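Local coordinates for protein polygalacturonase (Pectobacterium carotovorum subsp. carotovorum, PDB 1BHE) that hydrolyses the alpha-1,4 linkages between galacturonosyl units of polygalacturonic acid, macerating plant tissue in soft rot as a secreted family 28 glycoside hydrolase, at residues Val340-Val354 with Leu361-Lys375. Residues are numbered along the deposited sequence; the frame is centred on the assembly and turned at random.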
ATOM      1  N   VAL A 340      22.609  -7.591   4.334  1.00 24.45           N
ATOM      2  CA  VAL A 340      22.406  -8.971   4.746  1.00 23.97           C
ATOM      3  C   VAL A 340      21.220  -9.604   4.018  1.00 23.97           C
ATOM      4  O   VAL A 340      20.131  -9.031   3.950  1.00 22.92           O
ATOM      5  CB  VAL A 340      22.165  -9.070   6.267  1.00 24.40           C
ATOM      6  CG1 VAL A 340      21.636 -10.429   6.696  1.00 24.23           C
ATOM      7  CG2 VAL A 340      23.446  -8.763   7.037  1.00 24.31           C
ATOM      8  N   VAL A 341      21.431 -10.815   3.512  1.00 23.49           N
ATOM      9  CA  VAL A 341      20.374 -11.588   2.873  1.00 23.06           C
ATOM     10  C   VAL A 341      19.895 -12.646   3.866  1.00 23.23           C
ATOM     11  O   VAL A 341      20.689 -13.461   4.345  1.00 23.89           O
ATOM     12  CB  VAL A 341      20.809 -12.261   1.565  1.00 22.74           C
ATOM     13  CG1 VAL A 341      19.805 -13.315   1.113  1.00 22.58           C
ATOM     14  CG2 VAL A 341      20.989 -11.223   0.468  1.00 22.97           C
ATOM     15  N   VAL A 342      18.605 -12.616   4.181  1.00 23.01           N
ATOM     16  CA  VAL A 342      18.015 -13.560   5.113  1.00 22.97           C
ATOM     17  C   VAL A 342      17.084 -14.543   4.410  1.00 23.29           C
ATOM     18  O   VAL A 342      16.077 -14.173   3.802  1.00 23.17           O
ATOM     19  CB  VAL A 342      17.242 -12.847   6.238  1.00 23.43           C
ATOM     20  CG1 VAL A 342      16.627 -13.848   7.203  1.00 23.37           C
ATOM     21  CG2 VAL A 342      18.147 -11.880   6.996  1.00 23.41           C
ATOM     22  N   LEU A 343      17.426 -15.824   4.497  1.00 22.81           N
ATOM     23  CA  LEU A 343      16.619 -16.890   3.911  1.00 22.87           C
ATOM     24  C   LEU A 343      16.297 -17.907   5.004  1.00 23.53           C
ATOM     25  O   LEU A 343      17.132 -18.751   5.347  1.00 23.45           O
ATOM     26  CB  LEU A 343      17.308 -17.559   2.734  1.00 22.32           C
ATOM     27  CG  LEU A 343      17.827 -16.694   1.590  1.00 22.01           C
ATOM     28  CD1 LEU A 343      18.678 -17.522   0.641  1.00 22.16           C
ATOM     29  CD2 LEU A 343      16.676 -16.020   0.855  1.00 21.94           C
ATOM     30  N   ASN A 344      15.096 -17.809   5.561  1.00 23.53           N
ATOM     31  CA  ASN A 344      14.668 -18.689   6.641  1.00 23.91           C
ATOM     32  C   ASN A 344      13.397 -19.457   6.297  1.00 24.88           C
ATOM     33  O   ASN A 344      12.321 -18.876   6.165  1.00 23.86           O
ATOM     34  CB  ASN A 344      14.455 -17.867   7.913  1.00 24.05           C
ATOM     35  CG  ASN A 344      14.155 -18.704   9.136  1.00 24.54           C
ATOM     36  OD1 ASN A 344      14.009 -19.925   9.082  1.00 24.68           O
ATOM     37  ND2 ASN A 344      14.061 -18.035  10.278  1.00 25.00           N
ATOM     38  N   GLY A 345      13.519 -20.780   6.196  1.00 25.39           N
ATOM     39  CA  GLY A 345      12.404 -21.640   5.857  1.00 27.02           C
ATOM     40  C   GLY A 345      11.914 -22.522   6.989  1.00 28.54           C
ATOM     41  O   GLY A 345      11.342 -23.585   6.742  1.00 28.05           O
ATOM     42  N   GLU A 346      12.094 -22.082   8.230  1.00 30.41           N
ATOM     43  CA  GLU A 346      11.606 -22.827   9.392  1.00 32.25           C
ATOM     44  C   GLU A 346      10.112 -23.056   9.257  1.00 33.26           C
ATOM     45  O   GLU A 346       9.389 -22.217   8.708  1.00 33.35           O
ATOM     46  CB  GLU A 346      11.931 -22.044  10.663  1.00 32.59           C
ATOM     47  CG  GLU A 346      11.646 -22.728  11.984  1.00 33.06           C
ATOM     48  CD  GLU A 346      11.969 -21.846  13.179  1.00 33.43           C
ATOM     49  OE1 GLU A 346      13.042 -21.204  13.190  1.00 33.80           O
ATOM     50  OE2 GLU A 346      11.157 -21.786  14.125  1.00 33.30           O
ATOM     51  N   ASN A 347       9.591 -24.203   9.679  1.00 34.51           N
ATOM     52  CA  ASN A 347       8.169 -24.507   9.607  1.00 35.35           C
ATOM     53  C   ASN A 347       7.685 -24.950   8.233  1.00 35.37           C
ATOM     54  O   ASN A 347       6.527 -25.363   8.107  1.00 35.99           O
ATOM     55  CB  ASN A 347       7.317 -23.333  10.103  1.00 36.04           C
ATOM     56  CG  ASN A 347       7.371 -23.123  11.601  1.00 36.76           C
ATOM     57  OD1 ASN A 347       7.505 -24.058  12.390  1.00 37.08           O
ATOM     58  ND2 ASN A 347       7.269 -21.863  12.019  1.00 37.36           N
ATOM     59  N   ALA A 348       8.512 -24.910   7.202  1.00 35.45           N
ATOM     60  CA  ALA A 348       8.181 -25.449   5.891  1.00 35.19           C
ATOM     61  C   ALA A 348       8.525 -26.938   5.895  1.00 35.32           C
ATOM     62  O   ALA A 348       9.623 -27.302   6.321  1.00 35.00           O
ATOM     63  CB  ALA A 348       8.954 -24.744   4.793  1.00 34.85           C
ATOM     64  N   LYS A 349       7.612 -27.781   5.436  1.00 35.42           N
ATOM     65  CA  LYS A 349       7.840 -29.222   5.416  1.00 35.39           C
ATOM     66  C   LYS A 349       9.183 -29.585   4.803  1.00 35.13           C
ATOM     67  O   LYS A 349       9.973 -30.308   5.410  1.00 35.62           O
ATOM     68  CB  LYS A 349       6.701 -29.934   4.683  1.00 35.65           C
ATOM     69  CG  LYS A 349       5.340 -29.740   5.329  1.00 35.67           C
ATOM     70  CD  LYS A 349       5.193 -30.555   6.601  1.00 35.90           C
ATOM     71  CE  LYS A 349       4.467 -29.777   7.684  1.00 35.96           C
ATOM     72  NZ  LYS A 349       4.478 -30.502   8.984  1.00 36.40           N
ATOM     73  N   LYS A 350       9.450 -29.117   3.593  1.00 34.71           N
ATOM     74  CA  LYS A 350      10.713 -29.359   2.913  1.00 34.34           C
ATOM     75  C   LYS A 350      11.425 -28.022   2.712  1.00 33.59           C
ATOM     76  O   LYS A 350      10.804 -26.965   2.826  1.00 33.38           O
ATOM     77  CB  LYS A 350      10.500 -30.036   1.560  1.00 35.12           C
ATOM     78  CG  LYS A 350       9.784 -31.374   1.630  1.00 36.06           C
ATOM     79  CD  LYS A 350       8.975 -31.641   0.368  1.00 36.56           C
ATOM     80  CE  LYS A 350       7.504 -31.843   0.696  1.00 36.89           C
ATOM     81  NZ  LYS A 350       7.196 -33.266   1.010  1.00 37.10           N
ATOM     82  N   PRO A 351      12.715 -28.070   2.417  1.00 32.66           N
ATOM     83  CA  PRO A 351      13.494 -26.873   2.171  1.00 31.73           C
ATOM     84  C   PRO A 351      12.878 -26.030   1.061  1.00 31.07           C
ATOM     85  O   PRO A 351      12.483 -26.572   0.025  1.00 29.85           O
ATOM     86  CB  PRO A 351      14.865 -27.380   1.755  1.00 32.13           C
ATOM     87  CG  PRO A 351      14.925 -28.814   2.126  1.00 32.25           C
ATOM     88  CD  PRO A 351      13.515 -29.308   2.262  1.00 32.58           C
ATOM     89  N   ILE A 352      12.803 -24.718   1.269  1.00 29.99           N
ATOM     90  CA  ILE A 352      12.239 -23.849   0.231  1.00 29.58           C
ATOM     91  C   ILE A 352      13.254 -23.719  -0.895  1.00 29.69           C
ATOM     92  O   ILE A 352      14.429 -23.447  -0.632  1.00 29.73           O
ATOM     93  CB  ILE A 352      11.845 -22.478   0.802  1.00 29.18           C
ATOM     94  CG1 ILE A 352      10.720 -22.646   1.827  1.00 29.05           C
ATOM     95  CG2 ILE A 352      11.426 -21.516  -0.298  1.00 29.03           C
ATOM     96  CD1 ILE A 352      10.504 -21.432   2.706  1.00 29.62           C
ATOM     97  N   GLU A 353      12.850 -23.997  -2.130  1.00 29.96           N
ATOM     98  CA  GLU A 353      13.770 -23.895  -3.260  1.00 30.35           C
ATOM     99  C   GLU A 353      13.654 -22.527  -3.927  1.00 30.02           C
ATOM    100  O   GLU A 353      12.548 -22.111  -4.275  1.00 29.73           O
ATOM    101  CB  GLU A 353      13.521 -24.996  -4.290  1.00 31.43           C
ATOM    102  CG  GLU A 353      13.403 -26.400  -3.730  1.00 32.72           C
ATOM    103  CD  GLU A 353      14.737 -27.046  -3.410  1.00 33.46           C
ATOM    104  OE1 GLU A 353      15.717 -26.823  -4.151  1.00 33.69           O
ATOM    105  OE2 GLU A 353      14.814 -27.785  -2.405  1.00 33.83           O
ATOM    106  N   VAL A 354      14.774 -21.835  -4.101  1.00 29.32           N
ATOM    107  CA  VAL A 354      14.792 -20.522  -4.729  1.00 29.17           C
ATOM    108  C   VAL A 354      15.848 -20.452  -5.828  1.00 29.18           C
ATOM    109  O   VAL A 354      16.923 -21.042  -5.712  1.00 28.95           O
ATOM    110  CB  VAL A 354      15.058 -19.382  -3.727  1.00 29.27           C
ATOM    111  CG1 VAL A 354      13.819 -19.051  -2.906  1.00 29.05           C
ATOM    112  CG2 VAL A 354      16.220 -19.728  -2.806  1.00 29.20           C
ATOM    113  N   LEU A 361      25.707  -9.122  -5.071  1.00 32.18           N
ATOM    114  CA  LEU A 361      25.778  -8.446  -3.785  1.00 32.91           C
ATOM    115  C   LEU A 361      27.243  -8.057  -3.550  1.00 33.49           C
ATOM    116  O   LEU A 361      28.132  -8.696  -4.123  1.00 33.16           O
ATOM    117  CB  LEU A 361      25.307  -9.315  -2.630  1.00 32.89           C
ATOM    118  CG  LEU A 361      23.952 -10.011  -2.730  1.00 33.09           C
ATOM    119  CD1 LEU A 361      23.721 -10.861  -1.489  1.00 33.10           C
ATOM    120  CD2 LEU A 361      22.819  -9.014  -2.903  1.00 33.13           C
ATOM    121  N   THR A 362      27.480  -7.031  -2.742  1.00 33.76           N
ATOM    122  CA  THR A 362      28.865  -6.628  -2.473  1.00 34.10           C
ATOM    123  C   THR A 362      29.617  -7.762  -1.793  1.00 33.92           C
ATOM    124  O   THR A 362      29.007  -8.658  -1.201  1.00 33.68           O
ATOM    125  CB  THR A 362      28.890  -5.339  -1.639  1.00 34.32           C
ATOM    126  OG1 THR A 362      30.240  -4.920  -1.417  1.00 35.20           O
ATOM    127  CG2 THR A 362      28.197  -5.574  -0.311  1.00 34.25           C
ATOM    128  N   SER A 363      30.950  -7.735  -1.829  1.00 34.11           N
ATOM    129  CA  SER A 363      31.765  -8.792  -1.244  1.00 33.95           C
ATOM    130  C   SER A 363      31.700  -8.882   0.271  1.00 33.64           C
ATOM    131  O   SER A 363      32.001  -9.947   0.824  1.00 33.73           O
ATOM    132  CB  SER A 363      33.223  -8.713  -1.705  1.00 33.86           C
ATOM    133  OG  SER A 363      33.689  -7.400  -1.923  1.00 33.47           O
ATOM    134  N   ASP A 364      31.298  -7.828   0.971  1.00 33.45           N
ATOM    135  CA  ASP A 364      31.192  -7.851   2.422  1.00 32.95           C
ATOM    136  C   ASP A 364      29.781  -8.166   2.905  1.00 32.42           C
ATOM    137  O   ASP A 364      29.503  -8.023   4.099  1.00 32.21           O
ATOM    138  CB  ASP A 364      31.698  -6.555   3.051  1.00 32.96           C
ATOM    139  CG  ASP A 364      31.342  -5.260   2.375  1.00 33.01           C
ATOM    140  OD1 ASP A 364      30.596  -5.238   1.374  1.00 32.70           O
ATOM    141  OD2 ASP A 364      31.808  -4.189   2.835  1.00 33.02           O
ATOM    142  N   SER A 365      28.908  -8.664   2.037  1.00 31.67           N
ATOM    143  CA  SER A 365      27.546  -9.013   2.412  1.00 30.89           C
ATOM    144  C   SER A 365      27.451 -10.411   3.009  1.00 30.60           C
ATOM    145  O   SER A 365      28.226 -11.304   2.656  1.00 30.72           O
ATOM    146  CB  SER A 365      26.603  -8.930   1.210  1.00 30.79           C
ATOM    147  OG  SER A 365      26.317  -7.596   0.853  1.00 30.25           O
ATOM    148  N   THR A 366      26.483 -10.605   3.904  1.00 29.68           N
ATOM    149  CA  THR A 366      26.299 -11.894   4.552  1.00 29.44           C
ATOM    150  C   THR A 366      24.957 -12.531   4.212  1.00 29.46           C
ATOM    151  O   THR A 366      23.926 -11.875   4.082  1.00 29.28           O
ATOM    152  CB  THR A 366      26.423 -11.783   6.084  1.00 29.64           C
ATOM    153  OG1 THR A 366      27.705 -11.229   6.414  1.00 29.62           O
ATOM    154  CG2 THR A 366      26.284 -13.136   6.770  1.00 29.68           C
ATOM    155  N   TRP A 367      24.991 -13.851   4.075  1.00 28.73           N
ATOM    156  CA  TRP A 367      23.808 -14.653   3.827  1.00 28.87           C
ATOM    157  C   TRP A 367      23.506 -15.471   5.086  1.00 28.95           C
ATOM    158  O   TRP A 367      24.407 -16.121   5.625  1.00 29.43           O
ATOM    159  CB  TRP A 367      23.994 -15.595   2.646  1.00 28.81           C
ATOM    160  CG  TRP A 367      24.345 -14.985   1.328  1.00 29.05           C
ATOM    161  CD1 TRP A 367      25.500 -14.339   0.997  1.00 29.35           C
ATOM    162  CD2 TRP A 367      23.543 -14.986   0.140  1.00 29.24           C
ATOM    163  NE1 TRP A 367      25.467 -13.927  -0.311  1.00 29.62           N
ATOM    164  CE2 TRP A 367      24.273 -14.319  -0.864  1.00 29.56           C
ATOM    165  CE3 TRP A 367      22.275 -15.489  -0.174  1.00 29.25           C
ATOM    166  CZ2 TRP A 367      23.779 -14.138  -2.155  1.00 29.30           C
ATOM    167  CZ3 TRP A 367      21.787 -15.308  -1.454  1.00 29.31           C
ATOM    168  CH2 TRP A 367      22.538 -14.635  -2.429  1.00 29.32           C
ATOM    169  N   GLN A 368      22.278 -15.420   5.572  1.00 28.43           N
ATOM    170  CA  GLN A 368      21.856 -16.203   6.727  1.00 28.09           C
ATOM    171  C   GLN A 368      20.804 -17.196   6.228  1.00 27.84           C
ATOM    172  O   GLN A 368      19.661 -16.823   5.960  1.00 27.39           O
ATOM    173  CB  GLN A 368      21.313 -15.341   7.857  1.00 28.49           C
ATOM    174  CG  GLN A 368      22.344 -14.453   8.529  1.00 29.24           C
ATOM    175  CD  GLN A 368      21.773 -13.445   9.499  1.00 29.94           C
ATOM    176  OE1 GLN A 368      20.567 -13.374   9.742  1.00 30.47           O
ATOM    177  NE2 GLN A 368      22.653 -12.636  10.090  1.00 30.19           N
ATOM    178  N   ILE A 369      21.224 -18.438   6.011  1.00 26.96           N
ATOM    179  CA  ILE A 369      20.367 -19.458   5.427  1.00 26.39           C
ATOM    180  C   ILE A 369      19.951 -20.562   6.386  1.00 26.48           C
ATOM    181  O   ILE A 369      20.758 -21.163   7.098  1.00 26.27           O
ATOM    182  CB  ILE A 369      21.063 -20.095   4.200  1.00 26.15           C
ATOM    183  CG1 ILE A 369      21.431 -19.035   3.165  1.00 26.07           C
ATOM    184  CG2 ILE A 369      20.189 -21.168   3.569  1.00 26.08           C
ATOM    185  CD1 ILE A 369      22.444 -19.459   2.129  1.00 26.11           C
ATOM    186  N   LYS A 370      18.659 -20.882   6.357  1.00 26.05           N
ATOM    187  CA  LYS A 370      18.081 -21.930   7.178  1.00 26.52           C
ATOM    188  C   LYS A 370      16.938 -22.620   6.437  1.00 26.95           C
ATOM    189  O   LYS A 370      15.906 -22.019   6.133  1.00 25.40           O
ATOM    190  CB  LYS A 370      17.598 -21.377   8.518  1.00 27.14           C
ATOM    191  CG  LYS A 370      16.814 -22.352   9.374  1.00 28.24           C
ATOM    192  CD  LYS A 370      16.910 -22.049  10.858  1.00 29.22           C
ATOM    193  CE  LYS A 370      16.152 -20.791  11.244  1.00 30.07           C
ATOM    194  NZ  LYS A 370      16.602 -20.243  12.555  1.00 30.61           N
ATOM    195  N   ASN A 371      17.135 -23.899   6.126  1.00 27.07           N
ATOM    196  CA  ASN A 371      16.140 -24.694   5.425  1.00 28.08           C
ATOM    197  C   ASN A 371      15.665 -24.076   4.116  1.00 28.74           C
ATOM    198  O   ASN A 371      14.468 -23.990   3.833  1.00 28.96           O
ATOM    199  CB  ASN A 371      14.949 -24.980   6.353  1.00 28.02           C
ATOM    200  CG  ASN A 371      14.122 -26.153   5.855  1.00 28.33           C
ATOM    201  OD1 ASN A 371      14.656 -27.048   5.198  1.00 28.16           O
ATOM    202  ND2 ASN A 371      12.828 -26.132   6.143  1.00 27.87           N
ATOM    203  N   VAL A 372      16.598 -23.686   3.260  1.00 29.85           N
ATOM    204  CA  VAL A 372      16.307 -23.144   1.941  1.00 31.54           C
ATOM    205  C   VAL A 372      17.513 -23.381   1.030  1.00 32.65           C
ATOM    206  O   VAL A 372      18.643 -23.054   1.383  1.00 32.24           O
ATOM    207  CB  VAL A 372      15.937 -21.652   1.946  1.00 31.74           C
ATOM    208  CG1 VAL A 372      16.899 -20.868   2.824  1.00 32.04           C
ATOM    209  CG2 VAL A 372      15.933 -21.045   0.547  1.00 31.51           C
ATOM    210  N   ASN A 373      17.244 -23.933  -0.149  1.00 34.05           N
ATOM    211  CA  ASN A 373      18.305 -24.201  -1.111  1.00 35.60           C
ATOM    212  C   ASN A 373      18.256 -23.221  -2.275  1.00 36.47           C
ATOM    213  O   ASN A 373      17.213 -23.000  -2.892  1.00 36.36           O
ATOM    214  CB  ASN A 373      18.223 -25.646  -1.611  1.00 36.48           C
ATOM    215  CG  ASN A 373      18.823 -26.602  -0.596  1.00 37.17           C
ATOM    216  OD1 ASN A 373      20.008 -26.491  -0.266  1.00 37.78           O
ATOM    217  ND2 ASN A 373      18.008 -27.523  -0.104  1.00 37.38           N
ATOM    218  N   VAL A 374      19.406 -22.621  -2.558  1.00 37.30           N
ATOM    219  CA  VAL A 374      19.531 -21.653  -3.635  1.00 38.42           C
ATOM    220  C   VAL A 374      20.123 -22.294  -4.885  1.00 39.52           C
ATOM    221  O   VAL A 374      21.250 -22.786  -4.862  1.00 39.58           O
ATOM    222  CB  VAL A 374      20.407 -20.458  -3.215  1.00 38.25           C
ATOM    223  CG1 VAL A 374      20.644 -19.500  -4.372  1.00 38.03           C
ATOM    224  CG2 VAL A 374      19.776 -19.730  -2.033  1.00 38.21           C
ATOM    225  N   LYS A 375      19.355 -22.271  -5.969  1.00 40.58           N
ATOM    226  CA  LYS A 375      19.857 -22.787  -7.242  1.00 41.71           C
ATOM    227  C   LYS A 375      20.349 -21.578  -8.037  1.00 42.28           C
ATOM    228  O   LYS A 375      19.745 -20.506  -7.956  1.00 42.20           O
ATOM    229  CB  LYS A 375      18.813 -23.583  -8.005  1.00 42.12           C
ATOM    230  CG  LYS A 375      18.434 -24.908  -7.364  1.00 42.58           C
ATOM    231  CD  LYS A 375      17.974 -25.917  -8.406  1.00 43.03           C
ATOM    232  CE  LYS A 375      17.687 -27.270  -7.770  1.00 43.21           C
ATOM    233  NZ  LYS A 375      16.690 -28.052  -8.555  1.00 43.55           N
TER
HETATM  234  O   HOH W   1      12.618 -29.339   5.803  1.00 30.99           O
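Two successive turns of the right-handed parallel beta-helix of family 28 glycoside hydrolases stack here at the C-terminal end of the chain, strand 340-344 on strand 366-370 and strand 352-354 on strand 372-375. In the first pair Val341 and Leu343 both give and take backbone bonds, such as Val341 N to Thr366 O (2.8 Å), while Val340, Val342 and Asn344 bond the preceding turn through residues such as Ala305, Ile308 and Thr312. The beta-branched and leucine side chains of Val341, Leu343, Val354 and Val372 suit the interior of the coil. Val372 places CG1 between its backbone N and carbonyl carbon (chi1 45°), which brings it tightly against Leu343 CB at 3.3 Å; Val374 CG2 meets Leu343 CD1 at 3.6 Å. Trp367, near the end of the helix, lies alongside Val341, whose CG1 is 3.5 Å from Trp367 CE3, and Leu361 CD1 sits over the rim of the indole on the same face as Val341 CB. Across the outer surface the aliphatic part of Lys370 runs beside Asn344, and its NZ makes a long salt bridge of 3.7 Å with Glu346 OE1. Asn344 OD1 itself accepts from Glu346 N, an Asx turn that opens the loop. At the corner between the strand pairs Asn371 adopts a left-handed backbone conformation (phi 54°, psi 51°), tolerated well by asparagine, and its short amide fills the bend of the longer loop 345-351. Water 1 donates to both Asn371 OD1 and Lys349 O. On the other branch of the amide, Asn371 ND2 donates to Gly345 O at 3.0 Å, above the carbonyl plane, while Ala348 N reaches that oxygen from the opposite face.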